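Local coordinates for conserved uncharacterized protein (predicted phosphoesterase COG0622) (Streptococcus pneumoniae, PDB 3CK2) that is an uncharacterised protein predicted to act as a calcineurin-like phosphoesterase, with two manganese ions bound in its probable active site, at residues R26-G31 / R162-Y167; A35-G40 / L71-G76; Q95-W100 / I125-P130; A106-Y111 / S153-D158. One frame throughout, in Å; residues are numbered along the deposited sequence.

The protein is a sandwich of two sheets, one holding strands 7-12, 35-38 and 154-160, the other 70-75, 108-110 and 125-130, with its manganese pair near the strand ends. Contacts 2 and 4, centres about 12 Å apart, join the sheets, and Phe37 CG meets Leu110 CD1 at 3.5 Å. Contact 3 lays helix 95-103 on the sheet of 108-110; its strand 125-130 pairs with that strand of contact 4, Leu126 O lying 2.8 Å from Cys109 N. Contact 1 lies about 24 Å from contact 3 between centres. Its Tyr29 CB reaches Val36 CG2 of contact 2 at 3.9 Å. Contacts 1 and 4 both touch the bound tartrate, through Val166 and through Lys156 and Asp158.

Contact 1: residues R26-G31 / R162-Y167; sequences RDRYVG and RDHEVY. With SRT (S,R meso-tartaric acid), chain F.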
# COMPACT_ATOMS: atom_id res chain seq x y z
N ARG A 26 2.90 11.17 -6.23
CA ARG A 26 1.79 11.39 -7.15
C ARG A 26 2.31 11.78 -8.53
O ARG A 26 2.04 11.10 -9.54
CB ARG A 26 0.79 12.46 -6.66
CG ARG A 26 -0.41 12.59 -7.66
CD ARG A 26 -1.09 13.96 -7.83
NE ARG A 26 -0.16 15.08 -7.95
CZ ARG A 26 -0.46 16.34 -7.61
NH1 ARG A 26 -1.66 16.60 -7.15
NH2 ARG A 26 0.42 17.33 -7.73
N ASP A 27 3.03 12.91 -8.55
CA ASP A 27 3.58 13.50 -9.75
C ASP A 27 4.45 12.53 -10.55
O ASP A 27 4.43 12.53 -11.78
CB ASP A 27 4.42 14.74 -9.38
CG ASP A 27 3.57 15.96 -9.04
OD1 ASP A 27 2.33 15.89 -9.13
OD2 ASP A 27 4.16 17.01 -8.69
N ARG A 28 5.24 11.74 -9.86
CA ARG A 28 6.15 10.83 -10.54
C ARG A 28 5.41 9.71 -11.27
O ARG A 28 5.79 9.30 -12.38
CB ARG A 28 7.09 10.22 -9.51
CG ARG A 28 8.20 9.41 -10.10
CD ARG A 28 9.10 8.88 -9.02
NE ARG A 28 10.10 8.01 -9.60
CZ ARG A 28 11.20 8.44 -10.22
NH1 ARG A 28 11.48 9.75 -10.30
NH2 ARG A 28 12.04 7.55 -10.73
N TYR A 29 4.33 9.25 -10.66
CA TYR A 29 3.72 8.00 -11.05
C TYR A 29 2.30 8.09 -11.64
O TYR A 29 1.91 7.21 -12.43
CB TYR A 29 3.72 7.05 -9.85
CG TYR A 29 5.10 6.58 -9.42
CD1 TYR A 29 5.85 5.70 -10.21
CD2 TYR A 29 5.62 6.99 -8.18
CE1 TYR A 29 7.12 5.26 -9.77
CE2 TYR A 29 6.85 6.54 -7.72
CZ TYR A 29 7.61 5.68 -8.51
OH TYR A 29 8.85 5.29 -8.04
N VAL A 30 1.52 9.11 -11.25
CA VAL A 30 0.11 9.14 -11.72
C VAL A 30 0.09 9.24 -13.25
O VAL A 30 0.81 10.05 -13.85
CB VAL A 30 -0.77 10.22 -11.07
CG1 VAL A 30 -2.14 10.35 -11.81
CG2 VAL A 30 -0.94 9.92 -9.57
N GLY A 31 -0.67 8.34 -13.87
CA GLY A 31 -0.75 8.27 -15.33
C GLY A 31 0.34 7.43 -15.97
O GLY A 31 0.29 7.18 -17.16
N ARG A 162 12.94 7.18 -0.71
CA ARG A 162 12.41 8.50 -1.05
C ARG A 162 13.10 9.15 -2.24
O ARG A 162 12.63 10.20 -2.74
CB ARG A 162 12.48 9.41 0.20
CG ARG A 162 11.36 9.05 1.18
CD ARG A 162 11.45 9.78 2.52
NE ARG A 162 11.31 11.22 2.38
CZ ARG A 162 10.32 11.95 2.85
NH1 ARG A 162 9.38 11.41 3.57
NH2 ARG A 162 10.31 13.26 2.65
N ASP A 163 14.20 8.54 -2.70
CA ASP A 163 14.83 8.91 -3.96
C ASP A 163 14.45 7.96 -5.09
O ASP A 163 14.98 8.09 -6.19
CB ASP A 163 16.37 8.99 -3.80
CG ASP A 163 16.81 10.16 -2.94
OD1 ASP A 163 15.97 11.04 -2.58
OD2 ASP A 163 18.00 10.20 -2.61
N HIS A 164 13.54 7.03 -4.81
CA HIS A 164 12.89 6.19 -5.82
C HIS A 164 13.84 5.12 -6.35
O HIS A 164 13.77 4.72 -7.52
CB HIS A 164 12.32 7.06 -6.95
CG HIS A 164 11.63 8.29 -6.48
ND1 HIS A 164 10.47 8.25 -5.74
CD2 HIS A 164 11.95 9.61 -6.61
CE1 HIS A 164 10.10 9.49 -5.44
NE2 HIS A 164 10.99 10.33 -5.96
N GLU A 165 14.71 4.65 -5.47
CA GLU A 165 15.68 3.60 -5.81
C GLU A 165 15.27 2.37 -5.06
O GLU A 165 14.78 2.49 -3.94
CB GLU A 165 17.08 3.97 -5.33
CG GLU A 165 17.55 5.35 -5.70
CD GLU A 165 18.19 5.44 -7.04
OE1 GLU A 165 18.59 4.40 -7.63
OE2 GLU A 165 18.34 6.59 -7.51
N VAL A 166 15.50 1.19 -5.63
CA VAL A 166 15.22 -0.06 -4.94
C VAL A 166 16.15 -0.13 -3.72
O VAL A 166 17.35 0.15 -3.81
CB VAL A 166 15.36 -1.27 -5.86
CG1 VAL A 166 15.10 -2.56 -5.15
CG2 VAL A 166 14.42 -1.15 -7.07
N TYR A 167 15.58 -0.43 -2.58
CA TYR A 167 16.37 -0.71 -1.41
C TYR A 167 16.64 -2.23 -1.33
O TYR A 167 15.72 -3.04 -1.30
CB TYR A 167 15.63 -0.23 -0.16
CG TYR A 167 16.52 -0.09 1.03
CD1 TYR A 167 17.46 0.93 1.08
CD2 TYR A 167 16.43 -0.96 2.09
CE1 TYR A 167 18.28 1.10 2.16
CE2 TYR A 167 17.24 -0.79 3.22
CZ TYR A 167 18.16 0.27 3.24
OH TYR A 167 19.00 0.45 4.27
O1 SRT F . 14.78 -7.93 -8.26
O11 SRT F . 16.56 -7.81 -6.96
C1 SRT F . 15.68 -7.28 -7.68
C2 SRT F . 15.69 -5.78 -7.85
O2 SRT F . 14.38 -5.31 -7.51
C3 SRT F . 15.98 -5.28 -9.28
O3 SRT F . 16.64 -6.30 -10.05
C4 SRT F . 16.78 -3.99 -9.29
O4 SRT F . 16.98 -3.42 -10.39
O41 SRT F . 17.21 -3.49 -8.22
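The stack of Arg28 on His164 is a surface contact in which the last turn of helix 19-29 meets the loop running from strand 154-160 to strand 172-175. The guanidinium lies flat on the imidazole, the planes only 3° apart and the centres 4.2 Å from each other. Its closest approach is made by Arg28 NE, 3.5 Å from His164 CG, while Arg28 CD sits over the middle of the same ring face, 3.6 Å from the centroid, as a CH-pi contact. In the arginine, CG is anti to the backbone N (chi1 -172°) and the chain runs extended to NE, which carries the guanidinium out to the imidazole; the two side chains then pass in opposite directions. On the other face of the imidazole lies the carbonyl oxygen of Arg162. Tyr29 closes one flank more loosely: its OH is 4.0 Å from His164 CB and accepts a weak hydrogen bond from Arg28 NE at 3.4 Å. The imidazole is fixed in rotation at both nitrogens, since ND1 bonds to the hydroxyl of Tyr145, which also holds Tyr29, and NE2 to the carboxylate of Glu24. Further along the loop, Val166 borders the bound tartrate. This is a parallel arginine-histidine stack, joining the helix of a beta-alpha-beta unit to a connection between antiparallel strands of the same sheet.

Contact 2: residues A35-G40 / L71-G76; sequences AVFHNG and LVTELG
Phe37 and Thr73 approach from opposite directions and form the tighter, inner half of this contact between strands 35-38 and 70-75, which belong to different sheets. The threonine meets the phenyl ring at its edge rather than over a face: Thr73 OG1 lies close to the ring plane, 3.8 Å from Phe37 CE1, with Thr73 CB at 4.0 Å from the same carbon. The methyl CG2 of Thr73 stands a little further off, 4.2 Å from Phe37 CZ. Phe37 points across the gap, and a chi1 of -60°, which places CG anti to the carbonyl carbon, sets its buried ring where it also packs on Ile9, Arg55 and Gln82. The threonine hydroxyl is hydrogen-bonded to Arg55 NE, and its approach to the ring is van der Waals contact.

Toward the other end the packing thins to one contact, Ala35 CB touching Leu75 CD2 at 4.0 Å, although the CA atoms of these residues are the nearest pair of the two strands, 8.2 Å apart. Leu75 packs further on Ile9 and Ile80. Beyond it Gly76 is exposed in the turn leading to strand 78-83.

Past the buried end, the chain turns at Asn39 and Gly40, where Gly40 N bonds to His38 ND1 at 3.0 Å, and runs into the metal ligand Asp41; Asn39 O accepts from ND1 of the manganese ligand His84. Side chains meeting between two facing sheets, with metal ligands just beyond the strand ends, are characteristic of the calcineurin-like metallophosphoesterase sandwich.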
# COMPACT_ATOMS: atom_id res chain seq x y z
N ALA A 35 -2.09 2.17 -10.90
CA ALA A 35 -2.74 2.75 -9.73
C ALA A 35 -1.69 3.14 -8.73
O ALA A 35 -0.61 2.56 -8.69
CB ALA A 35 -3.75 1.75 -9.11
N VAL A 36 -2.02 4.17 -7.92
CA VAL A 36 -1.20 4.64 -6.83
C VAL A 36 -2.04 4.59 -5.58
O VAL A 36 -3.14 5.14 -5.56
CB VAL A 36 -0.61 6.06 -7.10
CG1 VAL A 36 0.25 6.54 -5.89
CG2 VAL A 36 0.22 6.06 -8.38
N PHE A 37 -1.52 3.96 -4.52
CA PHE A 37 -2.26 3.78 -3.24
C PHE A 37 -1.58 4.42 -2.03
O PHE A 37 -0.36 4.35 -1.88
CB PHE A 37 -2.42 2.28 -2.92
CG PHE A 37 -3.16 1.54 -3.95
CD1 PHE A 37 -4.52 1.38 -3.85
CD2 PHE A 37 -2.50 1.02 -5.06
CE1 PHE A 37 -5.23 0.70 -4.80
CE2 PHE A 37 -3.21 0.35 -6.03
CZ PHE A 37 -4.59 0.19 -5.90
N HIS A 38 -2.38 4.95 -1.13
CA HIS A 38 -1.86 5.46 0.14
C HIS A 38 -2.71 4.81 1.22
O HIS A 38 -3.91 4.90 1.16
CB HIS A 38 -1.93 6.98 0.19
CG HIS A 38 -1.22 7.59 1.35
ND1 HIS A 38 -1.54 7.29 2.66
CD2 HIS A 38 -0.25 8.52 1.40
CE1 HIS A 38 -0.75 7.98 3.46
NE2 HIS A 38 0.05 8.73 2.72
N ASN A 39 -2.09 4.12 2.17
CA ASN A 39 -2.83 3.29 3.12
C ASN A 39 -3.13 3.98 4.46
O ASN A 39 -3.49 3.33 5.45
CB ASN A 39 -2.08 1.97 3.34
CG ASN A 39 -1.86 1.19 2.05
OD1 ASN A 39 -2.58 1.40 1.06
ND2 ASN A 39 -0.88 0.25 2.06
N GLY A 40 -2.97 5.30 4.47
CA GLY A 40 -3.44 6.16 5.54
C GLY A 40 -2.37 6.71 6.47
O GLY A 40 -1.17 6.47 6.33
N LEU A 71 -11.22 0.21 1.02
CA LEU A 71 -11.41 0.53 -0.41
C LEU A 71 -11.09 -0.71 -1.21
O LEU A 71 -10.06 -1.38 -0.98
CB LEU A 71 -10.51 1.71 -0.79
CG LEU A 71 -10.87 2.70 -1.89
CD1 LEU A 71 -12.31 3.22 -1.77
CD2 LEU A 71 -9.80 3.85 -1.87
N VAL A 72 -12.00 -1.04 -2.13
CA VAL A 72 -11.82 -2.10 -3.12
C VAL A 72 -11.53 -1.47 -4.48
O VAL A 72 -12.29 -0.64 -4.95
CB VAL A 72 -13.09 -3.03 -3.21
CG1 VAL A 72 -12.91 -4.10 -4.28
CG2 VAL A 72 -13.37 -3.67 -1.85
N THR A 73 -10.44 -1.87 -5.08
CA THR A 73 -10.02 -1.38 -6.37
C THR A 73 -9.84 -2.58 -7.29
O THR A 73 -9.02 -3.42 -7.07
CB THR A 73 -8.74 -0.57 -6.27
OG1 THR A 73 -8.93 0.52 -5.39
CG2 THR A 73 -8.39 -0.01 -7.56
N GLU A 74 -10.66 -2.67 -8.32
CA GLU A 74 -10.57 -3.78 -9.23
C GLU A 74 -9.80 -3.28 -10.40
O GLU A 74 -10.17 -2.32 -11.02
CB GLU A 74 -11.93 -4.32 -9.63
CG GLU A 74 -12.89 -4.35 -8.49
CD GLU A 74 -13.60 -5.65 -8.32
OE1 GLU A 74 -14.47 -5.71 -7.44
OE2 GLU A 74 -13.31 -6.61 -9.03
N LEU A 75 -8.69 -3.93 -10.65
CA LEU A 75 -7.79 -3.47 -11.65
C LEU A 75 -7.71 -4.59 -12.64
O LEU A 75 -7.08 -5.59 -12.38
CB LEU A 75 -6.44 -3.21 -11.01
CG LEU A 75 -5.66 -1.97 -11.35
CD1 LEU A 75 -6.43 -0.77 -11.16
CD2 LEU A 75 -4.46 -1.92 -10.53
N GLY A 76 -8.40 -4.43 -13.75
CA GLY A 76 -8.63 -5.53 -14.65
C GLY A 76 -9.05 -6.75 -13.89
O GLY A 76 -10.02 -6.75 -13.18

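Contact 3: residues Q95-W100 / I125-P130; sequences QKLDYW and ILFLNP
Phe127 points from strand 125-130 toward helix 95-103, and CG anti to the carbonyl carbon (chi1 -65°) sets its ring against Leu97 and Asp98. Asp98 carries its carboxyl carbon on the far side of CB from the backbone N (chi1 -173°), which swings the group round beside the end of the ring. There Asp98 OD1 comes to 3.2 Å from Phe127 CZ and 3.6 Å from Phe127 CE2. The carboxylate and ring planes are inclined at 47°, and the two side chains cross at about a right angle. The helix backbone itself is also near, with Asp98 CA 4.0 Å from Phe127 CZ, so the ring fits closely against the helix surface.

At the other flank Leu97 slides past the phenylalanine in the opposite direction, and its CD2 branch touches Phe127 CD1 at 4.1 Å, an ordinary apolar contact. Ala101, one turn on from Leu97, also packs on the ring and continues the helix side of the seat.

The contact buries Asp98 OD1, which has no hydrogen-bonding partner in the model; although the residue is partly exposed, such a setting might favour the protonated acid somewhat. On the opposite side of the strand Leu126 and Leu128 pack on Val148 and Val157 of the facing sheet. Helix 95-103 connects strand 78-83 to its parallel neighbour 108-110, and strand 125-130 lies next in the same sheet. The arrangement is thus the helix-on-sheet packing of a beta-alpha-beta crossover, forming one outer layer of an alpha/beta sandwich.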
# COMPACT_ATOMS: atom_id res chain seq x y z
N GLN A 95 -5.41 -12.43 11.75
CA GLN A 95 -6.54 -13.31 11.49
C GLN A 95 -7.80 -12.57 10.99
O GLN A 95 -8.50 -13.06 10.11
CB GLN A 95 -6.88 -14.12 12.75
CG GLN A 95 -5.79 -15.12 13.12
CD GLN A 95 -6.22 -16.09 14.19
OE1 GLN A 95 -6.74 -15.69 15.24
NE2 GLN A 95 -5.97 -17.39 13.95
N LYS A 96 -8.08 -11.39 11.56
CA LYS A 96 -9.21 -10.60 11.11
C LYS A 96 -8.95 -10.02 9.70
O LYS A 96 -9.80 -10.08 8.84
CB LYS A 96 -9.53 -9.48 12.12
CG LYS A 96 -10.15 -9.97 13.43
CD LYS A 96 -10.51 -8.82 14.33
CE LYS A 96 -10.69 -9.24 15.79
NZ LYS A 96 -9.51 -8.89 16.70
N LEU A 97 -7.76 -9.48 9.47
CA LEU A 97 -7.41 -8.99 8.13
C LEU A 97 -7.48 -10.11 7.06
O LEU A 97 -8.02 -9.91 5.97
CB LEU A 97 -6.03 -8.36 8.13
CG LEU A 97 -5.62 -7.59 6.88
CD1 LEU A 97 -6.50 -6.32 6.72
CD2 LEU A 97 -4.13 -7.27 6.91
N ASP A 98 -6.94 -11.28 7.38
CA ASP A 98 -6.96 -12.42 6.47
C ASP A 98 -8.39 -12.96 6.26
O ASP A 98 -8.72 -13.40 5.17
CB ASP A 98 -6.03 -13.52 7.01
CG ASP A 98 -5.85 -14.67 6.05
OD1 ASP A 98 -5.31 -14.51 4.95
OD2 ASP A 98 -6.23 -15.79 6.41
N TYR A 99 -9.23 -12.95 7.28
CA TYR A 99 -10.62 -13.39 7.08
C TYR A 99 -11.34 -12.51 6.04
O TYR A 99 -12.03 -13.01 5.14
CB TYR A 99 -11.36 -13.37 8.41
CG TYR A 99 -12.80 -13.85 8.33
CD1 TYR A 99 -13.11 -15.21 8.29
CD2 TYR A 99 -13.85 -12.93 8.32
CE1 TYR A 99 -14.44 -15.64 8.23
CE2 TYR A 99 -15.17 -13.35 8.26
CZ TYR A 99 -15.46 -14.71 8.21
OH TYR A 99 -16.76 -15.09 8.16
N TRP A 100 -11.13 -11.20 6.15
CA TRP A 100 -11.72 -10.21 5.26
C TRP A 100 -11.20 -10.41 3.86
O TRP A 100 -11.97 -10.37 2.93
CB TRP A 100 -11.41 -8.78 5.75
CG TRP A 100 -11.84 -7.68 4.81
CD1 TRP A 100 -13.07 -7.54 4.24
CD2 TRP A 100 -11.05 -6.57 4.35
NE1 TRP A 100 -13.10 -6.42 3.44
CE2 TRP A 100 -11.88 -5.80 3.49
CE3 TRP A 100 -9.73 -6.15 4.55
CZ2 TRP A 100 -11.43 -4.63 2.85
CZ3 TRP A 100 -9.29 -4.99 3.92
CH2 TRP A 100 -10.14 -4.24 3.09
N ILE A 125 -3.07 -15.01 -1.59
CA ILE A 125 -3.20 -13.58 -1.40
C ILE A 125 -1.88 -12.94 -0.96
O ILE A 125 -1.29 -13.32 0.07
CB ILE A 125 -4.32 -13.23 -0.37
CG1 ILE A 125 -5.61 -14.02 -0.68
CG2 ILE A 125 -4.58 -11.70 -0.37
CD1 ILE A 125 -6.74 -13.90 0.35
N LEU A 126 -1.44 -11.96 -1.74
CA LEU A 126 -0.34 -11.09 -1.36
C LEU A 126 -0.82 -10.04 -0.35
O LEU A 126 -1.75 -9.26 -0.64
CB LEU A 126 0.22 -10.37 -2.58
CG LEU A 126 1.30 -9.31 -2.34
CD1 LEU A 126 2.57 -9.93 -1.77
CD2 LEU A 126 1.57 -8.54 -3.62
N PHE A 127 -0.18 -10.05 0.84
CA PHE A 127 -0.34 -9.02 1.86
C PHE A 127 0.91 -8.13 1.87
O PHE A 127 2.03 -8.62 1.96
CB PHE A 127 -0.55 -9.62 3.25
CG PHE A 127 -1.85 -10.40 3.40
CD1 PHE A 127 -2.97 -9.82 3.98
CD2 PHE A 127 -1.93 -11.70 2.95
CE1 PHE A 127 -4.16 -10.54 4.11
CE2 PHE A 127 -3.12 -12.42 3.08
CZ PHE A 127 -4.23 -11.82 3.64
N LEU A 128 0.69 -6.83 1.80
CA LEU A 128 1.77 -5.86 1.67
C LEU A 128 1.53 -4.65 2.54
O LEU A 128 0.48 -4.01 2.47
CB LEU A 128 1.92 -5.40 0.20
CG LEU A 128 2.94 -4.29 -0.13
CD1 LEU A 128 4.38 -4.83 -0.01
CD2 LEU A 128 2.68 -3.83 -1.53
N ASN A 129 2.55 -4.36 3.36
CA ASN A 129 2.70 -3.07 4.01
C ASN A 129 3.88 -2.43 3.31
O ASN A 129 4.99 -3.01 3.27
CB ASN A 129 2.95 -3.24 5.51
CG ASN A 129 2.90 -1.91 6.27
OD1 ASN A 129 3.41 -0.90 5.81
ND2 ASN A 129 2.28 -1.92 7.45
N PRO A 130 3.68 -1.24 2.72
CA PRO A 130 4.80 -0.64 2.01
C PRO A 130 5.92 -0.09 2.92
O PRO A 130 6.89 0.38 2.40
CB PRO A 130 4.13 0.51 1.24
CG PRO A 130 3.01 0.93 2.14
CD PRO A 130 2.48 -0.37 2.69

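Contact 4: residues A106-Y111 / S153-D158; sequences AAICLY and SYFKVD. With SRT (S,R meso-tartaric acid), chain F.
Ile108 and Phe155 point past each other in opposite directions, each reaching out from its own sheet, so that the isoleucine lies obliquely against the end of the phenyl ring. Ile108 CG1 makes the nearer approach, 3.8 Å from Phe155 CE1, and Ile108 CD1 follows at 3.9 Å from the same carbon. The Phe155 side chain is directed at the other sheet, and its ring spans the gap from strand 154-160 to the start of strand 108-110. Its far end comes against backbone as well as side chain there: Ala107 O is 3.5 Å from Phe155 CZ, and the methyl of Ala107 is more distant. Leu126 and Leu121 of neighbouring strands also pack on the phenylalanine, which is buried.

Strand alternation gives the other face a different character. Lys156 leaves on the side away from the core, its chain bent at chi2 (58°) and chi4, and Lys156 NZ donates to O1 of the bound tartrate at 2.7 Å. A long, weak salt bridge of 3.4 Å joins Lys156 NZ to Asp158 OD2, which is also paired with Arg147. Asp158 OD1 is hydrogen-bonded to Ser171 OG, while its modelled 2.2 Å approach to tartrate O2 is doubtfully short. Inward phenylalanine and outward polar groups thus mark a strand of a two-sheet sandwich, filling the interior on one face and lining the tartrate pocket on the other.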
# COMPACT_ATOMS: atom_id res chain seq x y z
N ALA A 106 -9.55 -11.40 -2.60
CA ALA A 106 -8.63 -10.39 -3.14
C ALA A 106 -7.40 -11.06 -3.79
O ALA A 106 -6.97 -12.12 -3.34
CB ALA A 106 -8.21 -9.42 -2.01
N ALA A 107 -6.84 -10.45 -4.83
CA ALA A 107 -5.50 -10.82 -5.29
C ALA A 107 -4.44 -10.25 -4.31
O ALA A 107 -3.42 -10.90 -4.00
CB ALA A 107 -5.25 -10.31 -6.74
N ILE A 108 -4.71 -9.03 -3.85
CA ILE A 108 -3.77 -8.24 -3.06
C ILE A 108 -4.53 -7.52 -1.94
O ILE A 108 -5.61 -7.00 -2.15
CB ILE A 108 -3.02 -7.19 -3.92
CG1 ILE A 108 -2.26 -7.87 -5.09
CG2 ILE A 108 -2.05 -6.32 -3.01
CD1 ILE A 108 -1.64 -6.88 -6.12
N CYS A 109 -3.93 -7.54 -0.76
CA CYS A 109 -4.45 -6.86 0.42
C CYS A 109 -3.40 -5.86 0.92
O CYS A 109 -2.31 -6.22 1.31
CB CYS A 109 -4.78 -7.90 1.49
SG CYS A 109 -5.40 -7.18 3.05
N LEU A 110 -3.73 -4.59 0.86
CA LEU A 110 -2.83 -3.50 1.17
C LEU A 110 -3.19 -2.95 2.53
O LEU A 110 -4.35 -2.70 2.79
CB LEU A 110 -2.98 -2.39 0.12
CG LEU A 110 -2.58 -2.72 -1.31
CD1 LEU A 110 -2.83 -1.49 -2.23
CD2 LEU A 110 -1.10 -3.21 -1.39
N TYR A 111 -2.19 -2.77 3.38
CA TYR A 111 -2.39 -2.24 4.73
C TYR A 111 -1.20 -1.28 5.14
O TYR A 111 -0.18 -1.19 4.44
CB TYR A 111 -2.67 -3.40 5.74
CG TYR A 111 -1.51 -4.28 6.07
CD1 TYR A 111 -0.80 -4.11 7.25
CD2 TYR A 111 -1.12 -5.30 5.23
CE1 TYR A 111 0.30 -4.91 7.56
CE2 TYR A 111 0.01 -6.11 5.53
CZ TYR A 111 0.71 -5.90 6.70
OH TYR A 111 1.80 -6.69 7.02
N SER A 153 1.67 -14.95 -13.71
CA SER A 153 2.61 -15.89 -13.10
C SER A 153 3.21 -15.43 -11.77
O SER A 153 3.56 -16.26 -10.92
CB SER A 153 3.74 -16.15 -14.09
OG SER A 153 3.20 -16.57 -15.32
N TYR A 154 3.33 -14.12 -11.60
CA TYR A 154 4.07 -13.52 -10.51
C TYR A 154 3.51 -12.24 -9.96
O TYR A 154 3.02 -11.42 -10.67
CB TYR A 154 5.48 -13.19 -11.00
CG TYR A 154 6.25 -14.37 -11.46
CD1 TYR A 154 6.65 -15.34 -10.58
CD2 TYR A 154 6.56 -14.54 -12.79
CE1 TYR A 154 7.32 -16.42 -10.99
CE2 TYR A 154 7.24 -15.62 -13.21
CZ TYR A 154 7.62 -16.56 -12.31
OH TYR A 154 8.28 -17.65 -12.73
N PHE A 155 3.65 -12.07 -8.67
CA PHE A 155 3.75 -10.76 -8.03
C PHE A 155 5.24 -10.49 -7.77
O PHE A 155 5.94 -11.32 -7.18
CB PHE A 155 3.09 -10.71 -6.65
CG PHE A 155 1.63 -11.00 -6.65
CD1 PHE A 155 0.74 -10.18 -7.33
CD2 PHE A 155 1.12 -12.07 -5.91
CE1 PHE A 155 -0.62 -10.43 -7.29
CE2 PHE A 155 -0.25 -12.33 -5.89
CZ PHE A 155 -1.12 -11.51 -6.56
N LYS A 156 5.72 -9.32 -8.19
CA LYS A 156 7.09 -8.90 -7.89
C LYS A 156 6.99 -7.66 -7.00
O LYS A 156 6.36 -6.70 -7.39
CB LYS A 156 7.88 -8.61 -9.18
CG LYS A 156 9.30 -8.01 -8.95
CD LYS A 156 10.19 -8.94 -8.07
CE LYS A 156 11.46 -8.25 -7.60
NZ LYS A 156 12.11 -7.57 -8.76
N VAL A 157 7.57 -7.72 -5.80
CA VAL A 157 7.58 -6.57 -4.88
C VAL A 157 8.99 -6.00 -4.65
O VAL A 157 9.92 -6.72 -4.31
CB VAL A 157 6.97 -6.96 -3.51
CG1 VAL A 157 7.00 -5.75 -2.54
CG2 VAL A 157 5.55 -7.60 -3.69
N ASP A 158 9.13 -4.71 -4.90
CA ASP A 158 10.34 -3.97 -4.55
C ASP A 158 9.99 -2.86 -3.60
O ASP A 158 8.94 -2.23 -3.73
CB ASP A 158 10.95 -3.34 -5.78
CG ASP A 158 11.61 -4.37 -6.68
OD1 ASP A 158 12.59 -5.05 -6.27
OD2 ASP A 158 11.10 -4.50 -7.79
O1 SRT F . 14.78 -7.93 -8.26
O11 SRT F . 16.56 -7.81 -6.96
C1 SRT F . 15.68 -7.28 -7.68
C2 SRT F . 15.69 -5.78 -7.85
O2 SRT F . 14.38 -5.31 -7.51
C3 SRT F . 15.98 -5.28 -9.28
O3 SRT F . 16.64 -6.30 -10.05
C4 SRT F . 16.78 -3.99 -9.29
O4 SRT F . 16.98 -3.42 -10.39
O41 SRT F . 17.21 -3.49 -8.22